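Local structure of AlbC (Streptomyces noursei, 3OQV) at residues A181-P184 with L185-D188; R129-R132 with E133-R137; S88-R91 with T92-L96. The protein catalyses the ATP-independent formation of cyclo(L-leucyl-L-phenylalanyl) from aminoacyl-tRNAs, a step in the biosynthesis of the antibacterial albonoursin. All blocks are in the same frame, centred on the assembly; numbering follows the deposited sequence. Where two conformers were deposited one is given.

Interaction 1 of 3, residues A181-P184 with L185-D188. With DTD (dithiane diol), chain B.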
loop_
_atom_site.group_PDB
_atom_site.type_symbol
_atom_site.label_atom_id
_atom_site.label_comp_id
_atom_site.label_asym_id
_atom_site.label_seq_id
_atom_site.Cartn_x
_atom_site.Cartn_y
_atom_site.Cartn_z
ATOM N N ALA A 181 3.381 -3.335 8.754
ATOM C CA ALA A 181 2.960 -1.933 8.770
ATOM C C ALA A 181 1.759 -1.666 7.847
ATOM O O ALA A 181 0.938 -0.797 8.130
ATOM C CB ALA A 181 4.142 -0.997 8.419
ATOM N N GLU A 182 1.702 -2.375 6.721
ATOM C CA GLU A 182 0.646 -2.196 5.709
ATOM C C GLU A 182 -0.634 -2.940 6.076
ATOM O O GLU A 182 -1.716 -2.630 5.569
ATOM C CB GLU A 182 1.136 -2.708 4.351
ATOM C CG GLU A 182 2.209 -1.827 3.709
ATOM C CD GLU A 182 2.479 -2.208 2.263
ATOM O OE1 GLU A 182 2.481 -3.415 1.961
ATOM O OE2 GLU A 182 2.630 -1.307 1.410
ATOM N N ALA A 183 -0.496 -3.938 6.941
ATOM C CA ALA A 183 -1.553 -4.921 7.165
ATOM C C ALA A 183 -2.872 -4.336 7.689
ATOM O O ALA A 183 -3.940 -4.791 7.282
ATOM C CB ALA A 183 -1.058 -6.038 8.090
ATOM N N PRO A 184 -2.807 -3.362 8.620
ATOM C CA PRO A 184 -4.046 -2.694 9.037
ATOM C C PRO A 184 -4.869 -2.190 7.852
ATOM O O PRO A 184 -6.107 -2.256 7.876
ATOM C CB PRO A 184 -3.535 -1.522 9.881
ATOM C CG PRO A 184 -2.281 -2.101 10.539
ATOM C CD PRO A 184 -1.649 -2.932 9.432
ATOM N N LEU A 185 -4.186 -1.725 6.813
ATOM C CA LEU A 185 -4.866 -1.189 5.635
ATOM C C LEU A 185 -5.469 -2.288 4.757
ATOM O O LEU A 185 -6.590 -2.147 4.265
ATOM C CB LEU A 185 -3.928 -0.297 4.814
ATOM C CG LEU A 185 -3.721 1.109 5.402
ATOM C CD1 LEU A 185 -2.940 1.031 6.709
ATOM C CD2 LEU A 185 -2.994 2.019 4.423
ATOM N N PHE A 186 -4.770 -3.414 4.621
ATOM C CA PHE A 186 -5.317 -4.490 3.810
ATOM C C PHE A 186 -6.252 -5.462 4.540
ATOM O O PHE A 186 -7.068 -6.122 3.908
ATOM C CB PHE A 186 -4.266 -5.173 2.896
ATOM C CG PHE A 186 -3.161 -5.907 3.626
ATOM C CD1 PHE A 186 -3.391 -7.156 4.179
ATOM C CD2 PHE A 186 -1.847 -5.452 3.543
ATOM C CE1 PHE A 186 -2.362 -7.873 4.776
ATOM C CE2 PHE A 186 -0.799 -6.180 4.116
ATOM C CZ PHE A 186 -1.053 -7.404 4.699
ATOM N N ALA A 187 -6.244 -5.418 5.871
ATOM C CA ALA A 187 -7.131 -6.260 6.659
ATOM C C ALA A 187 -8.376 -5.516 7.123
ATOM O O ALA A 187 -9.437 -6.117 7.300
ATOM C CB ALA A 187 -6.384 -6.862 7.847
ATOM N N ASP A 188 -8.250 -4.213 7.362
ATOM C CA ASP A 188 -9.289 -3.515 8.107
ATOM C C ASP A 188 -9.287 -2.023 7.808
ATOM O O ASP A 188 -9.287 -1.214 8.723
ATOM C CB ASP A 188 -9.139 -3.764 9.617
ATOM C CG ASP A 188 -10.426 -3.450 10.399
ATOM O OD1 ASP A 188 -11.391 -2.917 9.805
ATOM O OD2 ASP A 188 -10.451 -3.681 11.620
HETATM S S1 DTD B . -2.015 -1.663 1.024
HETATM C C1 DTD B . -1.563 -2.646 -0.366
HETATM C C2 DTD B . -1.279 -1.703 -1.527
HETATM O O2 DTD B . -1.399 -2.408 -2.770
HETATM C C3 DTD B . 0.110 -1.092 -1.356
HETATM O O3 DTD B . 0.717 -0.816 -2.625
HETATM C C4 DTD B . 0.034 0.194 -0.540
HETATM S S4 DTD B . -0.783 -0.083 1.001
#
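Phe186 lays its ring flat over Ala183, one turn back along the helix. Ala183 CA sits 3.5 Å from the centroid of the Phe186 ring and 17° off its normal, a CH-pi contact over the face and displaced toward the rim. The methyl carbon Ala183 CB adds an apolar touch at 3.7 Å to Phe186 CZ, and the methylene of Glu182 meets the CE2 side of the same ring. Phe186 can reach back this way because chi1 is 65°, with CG between the backbone N and the carbonyl carbon. The backbone of this turn is irregular: Glu182 O accepts two N-H groups, Leu185 N at 2.9 Å, standing 41° out of the carbonyl plane, and Phe186 N at a longer 3.3 Å, lying in that plane. Further on, Ala187 N reaches Ala183 O at 2.8 Å, and Asp188 N closes on Pro184 O at 2.9 Å. Pro184 has no N-H to give to the preceding turn, and the helix is kinked there. The Glu182 side chain, extended beyond CG, enters the pocket of dithiane diol, where Glu182 OE2 lies 3.6 Å from C4 of the ligand. As in related enzymes, Glu182 probably binds substrate and may be critical to the mechanism. The Phe186 side chain comes within about 4 Å of that of Leu200, which places the ring beside the residue essential for specificity. Within the Rossmann-like fold, helix 169-193 is buried at this point: Pro184 packs on Tyr128 and Thr135 of helix 126-141, Leu185 touches Leu119 and Leu122 of helix 119-122 and Val65 of strand 59-67, and Phe186 meets the ring of Phe211 in helix 207-212.

Interaction 2 of 3, residues R129-R132 with E133-R137. With PO4 (phosphate ion), chain D.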
loop_
_atom_site.group_PDB
_atom_site.type_symbol
_atom_site.label_atom_id
_atom_site.label_comp_id
_atom_site.label_asym_id
_atom_site.label_seq_id
_atom_site.Cartn_x
_atom_site.Cartn_y
_atom_site.Cartn_z
ATOM N N ARG A 129 -3.668 2.486 15.082
ATOM C CA ARG A 129 -3.047 1.752 16.184
ATOM C C ARG A 129 -3.967 0.624 16.655
ATOM O O ARG A 129 -3.535 -0.515 16.854
ATOM C CB ARG A 129 -2.719 2.708 17.340
ATOM C CG ARG A 129 -1.715 3.798 16.956
ATOM C CD ARG A 129 -1.002 4.389 18.171
ATOM N NE ARG A 129 -1.927 4.706 19.254
ATOM C CZ ARG A 129 -2.375 5.927 19.524
ATOM N NH1 ARG A 129 -1.978 6.962 18.795
ATOM N NH2 ARG A 129 -3.217 6.114 20.527
ATOM N N ALA A 130 -5.248 0.934 16.794
ATOM C CA ALA A 130 -6.197 -0.059 17.297
ATOM C C ALA A 130 -6.247 -1.277 16.366
ATOM O O ALA A 130 -6.338 -2.423 16.823
ATOM C CB ALA A 130 -7.573 0.555 17.474
ATOM N N VAL A 131 -6.205 -1.023 15.061
ATOM C CA VAL A 131 -6.250 -2.102 14.094
ATOM C C VAL A 131 -4.948 -2.882 14.128
ATOM O O VAL A 131 -4.947 -4.107 14.055
ATOM C CB VAL A 131 -6.555 -1.586 12.669
ATOM C CG1 VAL A 131 -6.456 -2.729 11.655
ATOM C CG2 VAL A 131 -7.939 -0.947 12.639
ATOM N N ARG A 132 -3.834 -2.165 14.250
ATOM C CA ARG A 132 -2.518 -2.782 14.240
ATOM C C ARG A 132 -2.316 -3.754 15.405
ATOM O O ARG A 132 -1.728 -4.813 15.234
ATOM C CB ARG A 132 -1.438 -1.693 14.252
ATOM C CG ARG A 132 -0.017 -2.194 14.423
ATOM C CD ARG A 132 0.555 -2.712 13.132
ATOM N NE ARG A 132 1.907 -3.241 13.316
ATOM C CZ ARG A 132 3.023 -2.615 12.954
ATOM N NH1 ARG A 132 2.970 -1.420 12.380
ATOM N NH2 ARG A 132 4.195 -3.203 13.142
ATOM N N GLU A 133 -2.807 -3.391 16.582
ATOM C CA GLU A 133 -2.928 -4.338 17.682
ATOM C C GLU A 133 -3.510 -5.670 17.185
ATOM O O GLU A 133 -2.991 -6.748 17.496
ATOM C CB GLU A 133 -3.807 -3.732 18.782
ATOM C CG GLU A 133 -3.698 -4.412 20.143
ATOM C CD GLU A 133 -4.799 -3.979 21.109
ATOM O OE1 GLU A 133 -5.142 -2.776 21.136
ATOM O OE2 GLU A 133 -5.326 -4.847 21.839
ATOM N N ARG A 134 -4.561 -5.584 16.374
ATOM C CA ARG A 134 -5.313 -6.764 15.960
ATOM C C ARG A 134 -4.564 -7.565 14.902
ATOM O O ARG A 134 -4.516 -8.791 14.975
ATOM C CB ARG A 134 -6.690 -6.373 15.421
ATOM C CG ARG A 134 -7.758 -6.262 16.484
ATOM C CD ARG A 134 -9.051 -5.747 15.877
ATOM N NE ARG A 134 -9.485 -4.522 16.539
ATOM C CZ ARG A 134 -9.925 -3.438 15.913
ATOM N NH1 ARG A 134 -10.015 -3.408 14.586
ATOM N NH2 ARG A 134 -10.300 -2.387 16.626
ATOM N N THR A 135 -3.995 -6.877 13.910
ATOM C CA THR A 135 -3.228 -7.554 12.864
ATOM C C THR A 135 -1.926 -8.189 13.381
ATOM O O THR A 135 -1.582 -9.299 12.982
ATOM C CB THR A 135 -2.923 -6.636 11.642
ATOM O OG1 THR A 135 -2.223 -5.455 12.071
ATOM C CG2 THR A 135 -4.204 -6.250 10.919
ATOM N N ASP A 136 -1.209 -7.484 14.255
ATOM C CA ASP A 136 -0.044 -8.058 14.931
ATOM C C ASP A 136 -0.390 -9.362 15.645
ATOM O O ASP A 136 0.213 -10.393 15.378
ATOM C CB ASP A 136 0.553 -7.063 15.928
ATOM C CG ASP A 136 1.416 -6.000 15.256
ATOM O OD1 ASP A 136 1.767 -6.157 14.064
ATOM O OD2 ASP A 136 1.727 -4.990 15.921
ATOM N N ARG A 137 -1.408 -9.316 16.502
ATOM C CA ARG A 137 -1.917 -10.503 17.177
ATOM C C ARG A 137 -2.320 -11.618 16.213
ATOM O O ARG A 137 -1.914 -12.772 16.392
ATOM C CB ARG A 137 -3.080 -10.141 18.110
ATOM C CG ARG A 137 -4.051 -11.289 18.376
ATOM C CD ARG A 137 -4.716 -11.167 19.738
ATOM N NE ARG A 137 -4.836 -9.775 20.167
ATOM C CZ ARG A 137 -5.835 -8.965 19.819
ATOM N NH1 ARG A 137 -5.844 -7.704 20.239
ATOM N NH2 ARG A 137 -6.817 -9.410 19.042
HETATM P P PO4 D . 6.406 0.260 12.937
HETATM O O1 PO4 D . 5.901 0.169 11.509
HETATM O O2 PO4 D . 6.804 -1.129 13.383
HETATM O O3 PO4 D . 7.586 1.200 13.019
HETATM O O4 PO4 D . 5.310 0.796 13.826
HETATM O O HOH W 1 -7.042 -2.757 19.349
#
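Arg132 and Asp136 form a salt bridge between residues four apart, a partly buried contact on helix 126-141, which packs on helix 169-193. Arg132 NE gives its hydrogen to Asp136 OD1 at 3.0 Å and 160°, on the syn side of the oxygen but tilted well out of the carboxylate plane, with a weak second bond to Asp136 OD2 at 3.1 Å. The acceptor lies near the guanidinium plane, while the planes of guanidinium and carboxylate stand 82° apart. A bend at chi2 (80°) turns the Arg132 chain toward Asp136 and leaves its two terminal nitrogens directed at a phosphate, probably from the crystallisation liquor: weak bonds run from NH1 to phosphate O1 at 3.4 Å and from NH2 to phosphate O2 at 3.3 Å. Arg132 NH1 is also hydrogen-bonded to the Tyr128 hydroxyl. A leucine in its place would probably leave the Asp136 carboxylate without this charged mate and the phosphate with fewer donors. Such i to i+4 pairing of opposite charges is a familiar feature of helix surfaces, and it is repeated by Arg137 NH1 and Glu133 OE2 at 3.3 Å. The phosphate is also held by His70 and Gln123, beside the substrate-binding region inferred by similarity. On another face, Arg134 lays its guanidinium over Ala130 O and Val131 CA, held by a salt bridge to Asp188 of helix 169-193.

Interaction 3 of 3, residues S88-R91 with T92-L96; sequences SVKR and TLKDL. With PO4 (phosphate ion), chain E.
Thr92 OG1 is gripped by two waters that link it to Ser88 OG, one turn earlier on the helix. The nearer water stands 2.7 Å from Thr92 OG1 and 2.8 Å from Ser88 OG; the other is 2.9 Å from Thr92 OG1 but bonds only weakly to Ser88 OG. The two hydroxyls do not meet directly, so the bridge depends on solvent. Thr92 OG1 lies anti to its own carbonyl carbon (chi1 -69°), on the side of the backbone N, and so faces back toward Ser88. Under this bridge Thr92 N bonds Ser88 O at 2.8 Å, the first of four regular helical bonds. On another face Val89 and Leu93 run alongside each other in one direction, Val89 CG1 meeting Leu93 CD1 at 3.5 Å, tight for two methyl carbons. Arg91 and Lys90 approach a phosphate, probably from the crystallisation liquor. Arg91 NE and Arg91 NH2 both reach phosphate O3 at 2.8 Å at the guanidinium edge, two bonds that are weak because their angles are narrow; NE also makes a long, weak bond to phosphate O1. The Lys90 chain, bent at chi3 and chi4, runs past the same anion with its aliphatic part, Lys90 CD lying 3.3 Å from phosphate O2. Lys94 extends this basic run toward Arg98, which by similarity could be involved in binding aminoacyl-tRNA; an anion caught here is consistent with a helix face suited to a nucleic-acid backbone. Helix 82-107 follows helix 71-78 in the chain and packs on it: Val89 touches Ile71, Asp72 and Leu75, and Ser88 also meets Leu75. Thr92 also touches Ala38 and Leu93 touches Asp68, in loops following strands 29-37 and 59-67 of the parallel sheet.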
loop_
_atom_site.group_PDB
_atom_site.type_symbol
_atom_site.label_atom_id
_atom_site.label_comp_id
_atom_site.label_asym_id
_atom_site.label_seq_id
_atom_site.Cartn_x
_atom_site.Cartn_y
_atom_site.Cartn_z
ATOM N N SER A 88 19.011 7.506 -0.175
ATOM C CA SER A 88 18.196 6.910 -1.228
ATOM C C SER A 88 16.695 7.055 -0.964
ATOM O O SER A 88 15.937 7.522 -1.827
ATOM C CB SER A 88 18.542 5.433 -1.420
ATOM O OG SER A 88 17.822 4.900 -2.521
ATOM N N VAL A 89 16.278 6.675 0.238
ATOM C CA VAL A 89 14.869 6.763 0.618
ATOM C C VAL A 89 14.361 8.195 0.523
ATOM O O VAL A 89 13.315 8.456 -0.076
ATOM C CB VAL A 89 14.630 6.230 2.038
ATOM C CG1 VAL A 89 13.155 6.389 2.419
ATOM C CG2 VAL A 89 15.033 4.773 2.128
ATOM N N LYS A 90 15.133 9.136 1.063
ATOM C CA LYS A 90 14.732 10.526 1.013
ATOM C C LYS A 90 14.464 10.932 -0.423
ATOM O O LYS A 90 13.495 11.637 -0.703
ATOM C CB LYS A 90 15.800 11.443 1.620
ATOM C CG LYS A 90 15.376 12.905 1.676
ATOM C CD LYS A 90 16.561 13.844 1.904
ATOM C CE LYS A 90 17.457 13.342 3.027
ATOM N NZ LYS A 90 16.676 12.905 4.217
ATOM N N ARG A 91 15.378 10.561 -1.317
ATOM C CA ARG A 91 15.266 10.951 -2.705
ATOM C C ARG A 91 14.063 10.302 -3.372
ATOM O O ARG A 91 13.352 10.930 -4.155
ATOM C CB ARG A 91 16.540 10.564 -3.449
ATOM C CG ARG A 91 16.890 11.515 -4.547
ATOM C CD ARG A 91 18.179 11.089 -5.211
ATOM N NE ARG A 91 19.318 11.784 -4.638
ATOM C CZ ARG A 91 20.535 11.774 -5.171
ATOM N NH1 ARG A 91 20.760 11.078 -6.278
ATOM N NH2 ARG A 91 21.514 12.454 -4.598
ATOM N N THR A 92 13.896 9.014 -3.117
ATOM C CA THR A 92 12.782 8.254 -3.680
ATOM C C THR A 92 11.457 8.873 -3.246
ATOM O O THR A 92 10.548 9.066 -4.058
ATOM C CB THR A 92 12.865 6.785 -3.236
ATOM O OG1 THR A 92 13.993 6.171 -3.872
ATOM C CG2 THR A 92 11.597 6.010 -3.601
ATOM N N LEU A 93 11.389 9.281 -1.987
ATOM C CA LEU A 93 10.161 9.858 -1.467
ATOM C C LEU A 93 9.926 11.267 -1.971
ATOM O O LEU A 93 8.780 11.678 -2.144
ATOM C CB LEU A 93 10.132 9.805 0.056
ATOM C CG LEU A 93 10.075 8.372 0.580
ATOM C CD1 LEU A 93 10.268 8.343 2.088
ATOM C CD2 LEU A 93 8.751 7.736 0.183
ATOM N N LYS A 94 11.001 12.017 -2.212
ATOM C CA LYS A 94 10.850 13.320 -2.839
ATOM C C LYS A 94 10.237 13.183 -4.222
ATOM O O LYS A 94 9.383 13.978 -4.602
ATOM C CB LYS A 94 12.193 14.051 -2.950
ATOM C CG LYS A 94 12.565 14.815 -1.707
ATOM C CD LYS A 94 13.980 15.350 -1.815
ATOM C CE LYS A 94 14.157 16.540 -0.899
ATOM N NZ LYS A 94 13.073 16.583 0.118
ATOM N N ASP A 95 10.724 12.221 -4.996
ATOM C CA ASP A 95 10.218 12.001 -6.349
ATOM C C ASP A 95 8.734 11.582 -6.317
ATOM O O ASP A 95 7.896 12.152 -7.027
ATOM C CB ASP A 95 11.061 10.938 -7.060
ATOM C CG ASP A 95 12.477 11.421 -7.380
ATOM O OD1 ASP A 95 12.751 12.633 -7.231
ATOM O OD2 ASP A 95 13.322 10.586 -7.784
ATOM N N LEU A 96 8.417 10.618 -5.462
ATOM C CA LEU A 96 7.015 10.199 -5.234
ATOM C C LEU A 96 6.070 11.356 -4.900
ATOM O O LEU A 96 5.034 11.534 -5.557
ATOM C CB LEU A 96 6.965 9.146 -4.130
ATOM C CG LEU A 96 5.660 8.372 -3.918
ATOM C CD1 LEU A 96 5.118 7.927 -5.237
ATOM C CD2 LEU A 96 5.920 7.177 -3.024
HETATM P P PO4 E . 19.604 13.343 -1.363
HETATM O O1 PO4 E . 18.819 14.161 -2.362
HETATM O O2 PO4 E . 18.664 12.688 -0.366
HETATM O O3 PO4 E . 20.346 12.257 -2.110
HETATM O O4 PO4 E . 20.580 14.243 -0.627
HETATM O O HOH W 2 15.098 4.369 -2.166
HETATM O O HOH W 3 16.595 7.189 -4.778
#

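Overall arrangement
Along the chain interaction 3 comes first, then interaction 2, then interaction 1, each within a single helix of the same cyclodipeptide synthase family region. Interactions 1 and 2 are neighbours, their centres about 9 Å apart, where helices 169-193 and 126-141 touch. Interaction 3, on helix 82-107, lies on the opposite side of the chain's centre from interaction 1; their centres are about 23 Å apart and their nearest atoms about 10 Å. It lies farther still from interaction 2, about 28 Å between centres. All three helices belong to the Rossmann-like fold built on the five-stranded parallel sheet, with interaction 1 reaching the ligand pocket and interaction 3 on a basic helix face near Arg98, which may help to bind aminoacyl-tRNA.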